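Local coordinates for extracellular haem-binding protein (Streptomyces reticuli, PDB 3FPW) that binds and probably degrades haem outside the cell, and as an oligomer interacts with its cognate two-component sensor kinase, at residues 61-66 with 163-168. Residues are numbered along the deposited sequence; the frame is centred on the assembly and turned at random.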
# COMPACT_ATOMS: atom_id res chain seq x y z
N GLN A 61 -6.66 4.97 -32.06
CA GLN A 61 -5.92 6.15 -31.59
C GLN A 61 -6.64 6.82 -30.44
O GLN A 61 -7.86 6.78 -30.37
CB GLN A 61 -5.81 7.18 -32.72
CG GLN A 61 -5.25 6.63 -34.00
CD GLN A 61 -3.81 7.00 -34.18
OE1 GLN A 61 -3.49 8.09 -34.65
NE2 GLN A 61 -2.92 6.09 -33.82
N SER A 62 -5.89 7.45 -29.55
CA SER A 62 -6.53 8.34 -28.58
C SER A 62 -5.85 9.71 -28.64
O SER A 62 -4.74 9.83 -29.16
CB SER A 62 -6.41 7.76 -27.19
OG SER A 62 -5.06 7.58 -26.92
N THR A 63 -6.50 10.73 -28.09
CA THR A 63 -6.04 12.12 -28.14
C THR A 63 -5.67 12.60 -26.74
O THR A 63 -6.31 12.23 -25.75
CB THR A 63 -7.13 13.03 -28.72
OG1 THR A 63 -7.43 12.61 -30.06
CG2 THR A 63 -6.69 14.51 -28.72
N HIS A 64 -4.61 13.39 -26.67
CA HIS A 64 -4.06 13.89 -25.40
C HIS A 64 -3.63 15.34 -25.49
O HIS A 64 -3.26 15.81 -26.57
CB HIS A 64 -2.81 13.09 -25.10
CG HIS A 64 -3.07 11.63 -25.11
ND1 HIS A 64 -3.47 10.94 -23.99
CD2 HIS A 64 -3.07 10.73 -26.13
CE1 HIS A 64 -3.68 9.68 -24.30
NE2 HIS A 64 -3.45 9.52 -25.60
N LEU A 65 -3.62 16.02 -24.35
CA LEU A 65 -2.85 17.25 -24.23
C LEU A 65 -1.38 16.90 -24.37
O LEU A 65 -0.91 15.86 -23.86
CB LEU A 65 -3.06 17.92 -22.86
CG LEU A 65 -4.44 18.41 -22.47
CD1 LEU A 65 -4.36 19.12 -21.13
CD2 LEU A 65 -4.97 19.34 -23.54
N THR A 66 -0.64 17.76 -25.07
CA THR A 66 0.80 17.67 -25.05
C THR A 66 1.30 18.07 -23.67
O THR A 66 0.60 18.78 -22.93
CB THR A 66 1.41 18.63 -26.09
OG1 THR A 66 1.07 19.98 -25.76
CG2 THR A 66 0.91 18.29 -27.52
N ALA A 163 -14.75 14.69 -26.41
CA ALA A 163 -14.41 13.62 -25.47
C ALA A 163 -13.43 14.14 -24.42
O ALA A 163 -12.56 14.94 -24.74
CB ALA A 163 -13.79 12.44 -26.21
N PRO A 164 -13.55 13.67 -23.17
CA PRO A 164 -12.60 14.15 -22.15
C PRO A 164 -11.18 13.70 -22.46
O PRO A 164 -10.98 12.52 -22.80
CB PRO A 164 -13.12 13.49 -20.85
CG PRO A 164 -13.93 12.32 -21.30
CD PRO A 164 -14.55 12.75 -22.62
N VAL A 165 -10.19 14.59 -22.35
CA VAL A 165 -8.78 14.20 -22.55
C VAL A 165 -7.90 14.45 -21.33
O VAL A 165 -6.85 13.83 -21.18
CB VAL A 165 -8.14 14.85 -23.81
CG1 VAL A 165 -8.81 14.34 -25.10
CG2 VAL A 165 -8.22 16.37 -23.71
N ALA A 166 -8.33 15.35 -20.45
CA ALA A 166 -7.55 15.63 -19.25
C ALA A 166 -8.45 16.21 -18.17
O ALA A 166 -9.55 16.69 -18.46
CB ALA A 166 -6.42 16.61 -19.57
N GLY A 167 -7.98 16.15 -16.94
CA GLY A 167 -8.61 16.90 -15.86
C GLY A 167 -7.56 17.79 -15.23
O GLY A 167 -6.40 17.40 -15.13
N ILE A 168 -7.96 18.98 -14.79
CA ILE A 168 -7.09 19.86 -14.03
C ILE A 168 -7.67 19.96 -12.62
O ILE A 168 -8.87 20.23 -12.47
CB ILE A 168 -7.05 21.26 -14.64
CG1 ILE A 168 -6.53 21.18 -16.07
CG2 ILE A 168 -6.18 22.17 -13.78
CD1 ILE A 168 -6.63 22.50 -16.85
O HOH W 1 -4.31 14.60 -21.95
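Strand 61-65 lies over strand 163-168 at an axis distance of 6.1 Å, running in roughly the same direction at 28°, with no direct hydrogen bond between them. Strand 163-168 belongs to the four-stranded antiparallel sheet of the HbpS-like domain. It carries a classic beta bulge in which Val165 and Ala166 both face Val158. At the bulge the CB atoms of both residues point toward strand 61-65. Val165 packs against the backbone of strand 61-65: its CG1 meets the carbonyl O of Thr63 at 3.3 Å. This methyl stands anti to the carbonyl carbon of Val165 (chi1 -66°), and the CG2 methyl of Thr63 lies 4.2 Å from CG1 of Val165. Farther along, Leu65 lays CD1 on CB of Ala166, 3.6 Å away. The CB of His64 points away from strand 163-168. Its ND1 is hydrogen-bonded to Asp94 and its NE2 to Ser62 OG, 2.8 Å away, and also to Ser62 of the second subunit. Strand 61-65 forms an antiparallel ladder with that subunit, so this contact sets the sheet of the chain beside a ladder shared with the second subunit. One water links the two strands, accepting from Leu65 N at 2.9 Å and donating to Val165 O at 2.8 Å.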